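Local coordinates for protein putative carboxymuconolactone decarboxylase (PDB 2QEU) that is of uncertain function, an AhpD-like member of the carboxymuconolactone decarboxylase family that lacks the thiols on which the peroxiredoxin chemistry assigned to the family depends, at residues Arg90-Asn94 with Ala95-Val99; Lys68-Ile71 with Leu72-Asp76; Glu101-Glu104 with Gly105-Gly109. All blocks are in the same frame, centred on the assembly; numbering follows the deposited sequence.

Interaction 1 of 3, residues Arg90-Asn94 with Ala95-Val99; sequences RAAMN and AGLSV
Ala-95 N donates to Ala-91 O, 3.0 Å away, the last helical bond before Ala-95 to Val-99 lead the chain out of helix 82-94 through a Schellman motif. The small CB of Ala-95 rests against the carbonyl oxygens of Ala-91 and Ala-92.

Gly-96 then turns the chain at a positive phi of 111°. Glycine suits the place because it has no CB to press against the preceding carbonyl oxygen. Gly-96 N bonds back to Met-93 O at 3.0 Å, approaching from well above the carbonyl plane. Leu-97 N closes the motif with a fairly straight bond of 2.9 Å to Ala-92 O.

The same turn brings together the side chains that usually accompany a Schellman motif: Leu-97 CD2 packs 3.8 Å from Ala-92 CB. With CG anti to its backbone N (chi1 -166°), Leu-97 is directed to the buried side, where its own CB also lies against the small CB of Ala-92. One water donates to both Met-93 O and Leu-97 O, bridging the helix end and the loop.

Ser-98 serves as the N-cap of the next helix, its OG accepting from Glu-101 N. Val-99 begins that helix, and its CG2 lies 3.7 Å from CE of selenomethionine Met-93. The flexible Met-93 chain bends at chi3 (64°) to bring its terminal methyl obliquely against the valine branch.

The corner thus joins helix 82-94 to helix 99-113. Ala-91, Ala-92 and Leu-97 face helix 65-79, touching His-69, Lys-66 and Tyr-67, while Met-93 and Asn-94 lie against helix 122-137.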
loop_
_atom_site.group_PDB
_atom_site.type_symbol
_atom_site.label_atom_id
_atom_site.label_comp_id
_atom_site.label_asym_id
_atom_site.label_seq_id
_atom_site.Cartn_x
_atom_site.Cartn_y
_atom_site.Cartn_z
ATOM N N ARG B 90 5.714 18.047 15.821
ATOM C CA ARG B 90 6.197 19.361 16.237
ATOM C C ARG B 90 5.149 20.449 15.933
ATOM O O ARG B 90 4.763 21.213 16.813
ATOM C CB ARG B 90 7.548 19.668 15.562
ATOM C CG ARG B 90 8.255 20.904 16.089
ATOM C CD ARG B 90 9.532 21.219 15.286
ATOM N NE ARG B 90 10.532 20.146 15.330
ATOM C CZ ARG B 90 10.890 19.375 14.300
ATOM N NH1 ARG B 90 10.370 19.543 13.095
ATOM N NH2 ARG B 90 11.822 18.433 14.457
ATOM N N ALA B 91 4.673 20.490 14.690
ATOM C CA ALA B 91 3.658 21.458 14.261
ATOM C C ALA B 91 2.376 21.339 15.118
ATOM O O ALA B 91 1.858 22.339 15.633
ATOM C CB ALA B 91 3.352 21.271 12.756
ATOM N N ALA B 92 1.883 20.107 15.290
ATOM C CA ALA B 92 0.653 19.896 16.046
ATOM C C ALA B 92 0.808 20.442 17.468
ATOM O O ALA B 92 -0.120 21.048 18.026
ATOM C CB ALA B 92 0.228 18.372 16.059
HETATM N N MSE B 93 1.960 20.151 18.082
HETATM C CA MSE B 93 2.191 20.481 19.489
HETATM C C MSE B 93 2.439 21.974 19.642
HETATM O O MSE B 93 1.983 22.598 20.606
HETATM C CB MSE B 93 3.341 19.656 20.051
HETATM C CG MSE B 93 2.929 18.211 20.274
HETATM SE SE MSE B 93 4.314 17.060 20.906
HETATM C CE MSE B 93 4.663 17.926 22.680
ATOM N N ASN B 94 3.109 22.556 18.651
ATOM C CA ASN B 94 3.205 24.011 18.584
ATOM C C ASN B 94 1.832 24.663 18.537
ATOM O O ASN B 94 1.665 25.781 19.084
ATOM C CB ASN B 94 4.094 24.467 17.408
ATOM C CG ASN B 94 5.580 24.390 17.718
ATOM O OD1 ASN B 94 5.988 24.512 18.876
ATOM N ND2 ASN B 94 6.399 24.241 16.683
ATOM N N ALA B 95 0.866 24.020 17.888
ATOM C CA ALA B 95 -0.498 24.521 17.786
ATOM C C ALA B 95 -1.402 24.076 18.955
ATOM O O ALA B 95 -2.616 24.325 18.962
ATOM C CB ALA B 95 -1.109 24.134 16.394
ATOM N N GLY B 96 -0.836 23.395 19.944
ATOM C CA GLY B 96 -1.554 23.091 21.176
ATOM C C GLY B 96 -1.909 21.648 21.429
ATOM O O GLY B 96 -2.527 21.334 22.427
ATOM N N LEU B 97 -1.529 20.737 20.531
ATOM C CA LEU B 97 -1.884 19.347 20.772
ATOM C C LEU B 97 -1.115 18.807 21.967
ATOM O O LEU B 97 0.065 19.067 22.092
ATOM C CB LEU B 97 -1.532 18.501 19.560
ATOM C CG LEU B 97 -2.165 17.084 19.547
ATOM C CD1 LEU B 97 -3.601 17.130 19.064
ATOM C CD2 LEU B 97 -1.281 16.090 18.743
ATOM N N SER B 98 -1.781 18.069 22.849
ATOM C CA SER B 98 -1.091 17.386 23.946
ATOM C C SER B 98 -0.496 16.056 23.512
ATOM O O SER B 98 -0.953 15.428 22.536
ATOM C CB SER B 98 -2.046 17.156 25.107
ATOM O OG SER B 98 -2.967 16.139 24.813
ATOM N N VAL B 99 0.505 15.609 24.264
ATOM C CA VAL B 99 1.062 14.273 24.052
ATOM C C VAL B 99 -0.020 13.177 24.216
ATOM O O VAL B 99 -0.126 12.249 23.416
ATOM C CB VAL B 99 2.322 13.974 24.928
ATOM C CG1 VAL B 99 2.810 12.502 24.664
ATOM C CG2 VAL B 99 3.439 15.006 24.616
HETATM O O HOH W 1 1.402 21.243 23.017
#

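Interaction 2 of 3, residues Lys68-Ile71 with Leu72-Asp76; sequences KHLI and LVVLD
Lys-68 O accepts from Leu-72 N at 3.2 Å, and the same oxygen lies close to the CG of Leu-72, whose branch folds back over the preceding turn. The Lys-68 chain is nearly fully extended and carries its ammonium away from this turn to where the carbonyl oxygens of Lys-55 and Met-53 accept its N-H groups, and Glu-104 of a second subunit offers a long, weak ion pair.

His-69 O takes Val-73 N at 2.8 Å, and Val-73 CG2 sits 3.3 Å from that oxygen. This valine methyl is anti to its own carbonyl carbon, which places it alongside the previous turn. The His-69 ring has Leu-72 CD1 obliquely beside it at 4.3 Å from ND1. Both ring nitrogens are engaged: NE2 bonds to Asp-24 and ND1 to His-88, which fixes the rotation of the imidazole.

Helix 65-79 is a central helix of this all-helical, AhpD-like subunit. Its sides meet helix 82-94, helix 99-113 and a second subunit, and a run of branched aliphatic residues suits so enclosed a position.

Leu-70 O accepts Val-74 N at 3.0 Å. Leu-70 CD1 and Val-74 CG2 only graze, 4.5 Å apart; Leu-70 instead reaches Leu-102 and Ile-71 of the second subunit, the former in its own chain.

Ile-71 O receives the straightest of the four bonds, from Leu-75 N at 2.9 Å with an N-H...O angle of 171°. Ile-71 CG2, anti to its backbone N, lies 4.0 Å from Leu-75 CD1, the two side chains running side by side in the same direction. Leu-75 packs on Ile-78 of the second subunit.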
loop_
_atom_site.group_PDB
_atom_site.type_symbol
_atom_site.label_atom_id
_atom_site.label_comp_id
_atom_site.label_asym_id
_atom_site.label_seq_id
_atom_site.Cartn_x
_atom_site.Cartn_y
_atom_site.Cartn_z
ATOM N N LYS B 68 -5.536 19.139 12.412
ATOM C CA LYS B 68 -5.061 19.013 11.053
ATOM C C LYS B 68 -3.704 18.311 11.032
ATOM O O LYS B 68 -3.491 17.348 10.307
ATOM C CB LYS B 68 -4.946 20.360 10.368
ATOM C CG LYS B 68 -6.284 21.049 10.132
ATOM C CD LYS B 68 -6.152 22.226 9.126
ATOM C CE LYS B 68 -7.514 22.766 8.802
ATOM N NZ LYS B 68 -7.427 23.932 7.919
ATOM N N HIS B 69 -2.782 18.817 11.844
ATOM C CA HIS B 69 -1.473 18.162 11.928
ATOM C C HIS B 69 -1.485 16.787 12.570
ATOM O O HIS B 69 -0.712 15.926 12.142
ATOM C CB HIS B 69 -0.465 19.070 12.586
ATOM C CG HIS B 69 0.017 20.163 11.698
ATOM N ND1 HIS B 69 0.913 19.957 10.672
ATOM C CD2 HIS B 69 -0.290 21.477 11.679
ATOM C CE1 HIS B 69 1.145 21.109 10.062
ATOM N NE2 HIS B 69 0.436 22.056 10.661
ATOM N N LEU B 70 -2.381 16.535 13.521
ATOM C CA LEU B 70 -2.547 15.178 14.024
ATOM C C LEU B 70 -2.964 14.215 12.897
ATOM O O LEU B 70 -2.437 13.118 12.816
ATOM C CB LEU B 70 -3.545 15.137 15.171
ATOM C CG LEU B 70 -3.783 13.744 15.767
ATOM C CD1 LEU B 70 -2.515 13.121 16.279
ATOM C CD2 LEU B 70 -4.843 13.889 16.864
ATOM N N ILE B 71 -3.905 14.621 12.037
ATOM C CA ILE B 71 -4.273 13.771 10.888
ATOM C C ILE B 71 -3.024 13.466 10.030
ATOM O O ILE B 71 -2.788 12.322 9.675
ATOM C CB ILE B 71 -5.432 14.392 10.053
ATOM C CG1 ILE B 71 -6.742 14.352 10.890
ATOM C CG2 ILE B 71 -5.595 13.714 8.677
ATOM C CD1 ILE B 71 -7.879 15.327 10.422
ATOM N N LEU B 72 -2.207 14.493 9.791
ATOM C CA LEU B 72 -0.971 14.319 9.006
ATOM C C LEU B 72 0.024 13.416 9.702
ATOM O O LEU B 72 0.695 12.602 9.056
ATOM C CB LEU B 72 -0.425 15.661 8.568
ATOM C CG LEU B 72 -1.290 16.323 7.514
ATOM C CD1 LEU B 72 -0.930 17.842 7.454
ATOM C CD2 LEU B 72 -1.181 15.650 6.191
ATOM N N VAL B 73 0.082 13.494 11.033
ATOM C CA VAL B 73 0.926 12.592 11.806
ATOM C C VAL B 73 0.508 11.140 11.541
ATOM O O VAL B 73 1.310 10.297 11.199
ATOM C CB VAL B 73 0.877 12.879 13.325
ATOM C CG1 VAL B 73 1.404 11.649 14.117
ATOM C CG2 VAL B 73 1.612 14.181 13.702
ATOM N N VAL B 74 -0.793 10.875 11.679
ATOM C CA VAL B 74 -1.289 9.500 11.515
ATOM C C VAL B 74 -1.038 9.007 10.081
ATOM O O VAL B 74 -0.612 7.874 9.850
ATOM C CB VAL B 74 -2.745 9.420 11.928
ATOM C CG1 VAL B 74 -3.209 7.931 11.623
ATOM C CG2 VAL B 74 -2.899 9.732 13.399
ATOM N N LEU B 75 -1.297 9.857 9.095
ATOM C CA LEU B 75 -0.988 9.524 7.683
ATOM C C LEU B 75 0.502 9.256 7.441
ATOM O O LEU B 75 0.832 8.252 6.774
ATOM C CB LEU B 75 -1.485 10.627 6.748
ATOM C CG LEU B 75 -3.018 10.753 6.585
ATOM C CD1 LEU B 75 -3.340 12.074 5.859
ATOM C CD2 LEU B 75 -3.654 9.557 5.864
ATOM N N ASP B 76 1.381 10.071 8.021
ATOM C CA ASP B 76 2.807 9.807 7.933
ATOM C C ASP B 76 3.188 8.498 8.655
ATOM O O ASP B 76 4.146 7.830 8.233
ATOM C CB ASP B 76 3.640 10.968 8.434
ATOM C CG ASP B 76 3.706 12.110 7.443
ATOM O OD1 ASP B 76 3.284 11.914 6.290
ATOM O OD2 ASP B 76 4.234 13.188 7.800
#

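Interaction 3 of 3, residues Glu101-Glu104 with Gly105-Gly109; sequences ELIE and GILLG
Glu-101 O, Leu-102 O and Ile-103 O each accept a helical bond from the residue four places on. Gly-105 N reaches Glu-101 O at 3.0 Å, Ile-106 N reaches Leu-102 O at 3.0 Å and Leu-107 N reaches Ile-103 O at 3.1 Å. The last two are nearly straight, with N-H...O angles of 170° and 168°. Gly-105 brings no side chain to this turn, so its backbone can lie close against helix 65-79, whose Val-74 meets Gly-105 O.

On one side of the helix Leu-102 and Ile-106 run together in the same direction, Leu-102 CG 3.8 Å from Ile-106 CD1. Leu-102 has CG anti to its backbone N (chi1 -179°), whereas Ile-106 turns CG1 beside its own N and back over Leu-102 O. Leu-102 touches Ala-129 of helix 122-137, and Ile-106 touches Ala-125 and Val-126 of the same helix.

One side of helix 99-113 thus packs inside the subunit, and another meets other subunits of the six-chain, all-helical, AhpD-like assembly. Ile-103 and Leu-107 also lie side by side, pointing the same way, with Ile-103 CG2 3.9 Å from Leu-107 CD1. Beyond them, Ile-103 meets Tyr-38 and Leu-107 meets Ala-39, both of a third subunit.

Glu-104 extends its chain toward a second subunit, where OE2 accepts from Lys-62 N and OE1 from Leu-63 N. A long acidic side chain fits this place, since the carboxylate holds two backbone N-H groups at once. Glu-101 bonds through OE2 to Tyr-67 OH.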
loop_
_atom_site.group_PDB
_atom_site.type_symbol
_atom_site.label_atom_id
_atom_site.label_comp_id
_atom_site.label_asym_id
_atom_site.label_seq_id
_atom_site.Cartn_x
_atom_site.Cartn_y
_atom_site.Cartn_z
ATOM N N GLU B 101 -3.235 13.384 23.528
ATOM C CA GLU B 101 -4.041 13.388 22.302
ATOM C C GLU B 101 -3.274 12.763 21.126
ATOM O O GLU B 101 -3.844 12.079 20.300
ATOM C CB GLU B 101 -4.470 14.797 21.891
ATOM C CG GLU B 101 -5.467 15.449 22.800
ATOM C CD GLU B 101 -5.754 16.888 22.403
ATOM O OE1 GLU B 101 -4.800 17.686 22.219
ATOM O OE2 GLU B 101 -6.941 17.182 22.214
ATOM N N LEU B 102 -1.980 13.042 21.061
ATOM C CA LEU B 102 -1.136 12.499 20.019
ATOM C C LEU B 102 -1.208 10.977 20.055
ATOM O O LEU B 102 -1.429 10.309 19.039
ATOM C CB LEU B 102 0.314 12.943 20.226
ATOM C CG LEU B 102 1.342 12.456 19.184
ATOM C CD1 LEU B 102 1.084 13.158 17.818
ATOM C CD2 LEU B 102 2.776 12.665 19.688
ATOM N N ILE B 103 -0.995 10.418 21.242
ATOM C CA ILE B 103 -0.987 8.990 21.434
ATOM C C ILE B 103 -2.379 8.429 21.049
ATOM O O ILE B 103 -2.472 7.432 20.356
ATOM C CB ILE B 103 -0.567 8.589 22.880
ATOM C CG1 ILE B 103 0.918 8.957 23.185
ATOM C CG2 ILE B 103 -0.800 7.094 23.136
ATOM C CD1 ILE B 103 1.256 8.897 24.667
ATOM N N GLU B 104 -3.446 9.058 21.540
ATOM C CA GLU B 104 -4.796 8.557 21.230
ATOM C C GLU B 104 -5.040 8.481 19.716
ATOM O O GLU B 104 -5.640 7.533 19.260
ATOM C CB GLU B 104 -5.883 9.383 21.936
ATOM C CG GLU B 104 -5.882 9.190 23.458
ATOM C CD GLU B 104 -7.074 9.877 24.170
ATOM O OE1 GLU B 104 -8.051 10.197 23.469
ATOM O OE2 GLU B 104 -7.076 10.008 25.421
ATOM N N GLY B 105 -4.579 9.499 18.977
ATOM C CA GLY B 105 -4.766 9.550 17.546
ATOM C C GLY B 105 -3.992 8.493 16.817
ATOM O O GLY B 105 -4.499 7.820 15.920
ATOM N N ILE B 106 -2.700 8.382 17.175
ATOM C CA ILE B 106 -1.819 7.410 16.556
ATOM C C ILE B 106 -2.317 5.980 16.720
ATOM O O ILE B 106 -2.246 5.157 15.801
ATOM C CB ILE B 106 -0.349 7.540 17.015
ATOM C CG1 ILE B 106 0.206 8.849 16.493
ATOM C CG2 ILE B 106 0.530 6.381 16.473
ATOM C CD1 ILE B 106 1.588 9.254 17.127
ATOM N N LEU B 107 -2.786 5.635 17.908
ATOM C CA LEU B 107 -3.312 4.291 18.157
ATOM C C LEU B 107 -4.381 3.868 17.188
ATOM O O LEU B 107 -4.528 2.703 16.858
ATOM C CB LEU B 107 -3.781 4.168 19.604
ATOM C CG LEU B 107 -2.713 4.290 20.714
ATOM C CD1 LEU B 107 -3.401 4.353 22.097
ATOM C CD2 LEU B 107 -1.787 3.037 20.605
ATOM N N LEU B 108 -5.194 4.833 16.741
ATOM C CA LEU B 108 -6.332 4.514 15.845
ATOM C C LEU B 108 -5.839 3.937 14.528
ATOM O O LEU B 108 -6.529 3.132 13.882
ATOM C CB LEU B 108 -7.178 5.782 15.607
ATOM C CG LEU B 108 -7.883 6.343 16.848
ATOM C CD1 LEU B 108 -8.489 7.757 16.586
ATOM C CD2 LEU B 108 -8.906 5.418 17.499
ATOM N N GLY B 109 -4.607 4.279 14.134
ATOM C CA GLY B 109 -3.998 3.627 12.958
ATOM C C GLY B 109 -3.926 2.120 13.026
ATOM O O GLY B 109 -3.961 1.475 11.972
#

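The three interactions follow one another along the chain, with interaction 2 first, and each touches the other two. Interactions 1 and 2 join where Ala-91 CB comes 3.5 Å from His-69 ND1 and Ala-92 CB 3.6 Å from His-69 CB. Leu-97 CD2 of interaction 1 lies 3.8 Å from Leu-102 CA of interaction 3. Interactions 2 and 3, centred about 10 Å apart, pack most closely where Val-74 CG2 is 3.5 Å from Gly-105 O. Acetate lies about 3 Å from the side chain of Glu-104, glycerol about 4 Å from those of Val-99 and Ile-103, and citrate about 5 Å from that of Leu-72; all probably come from the crystallisation liquor, although such molecules can mark pockets.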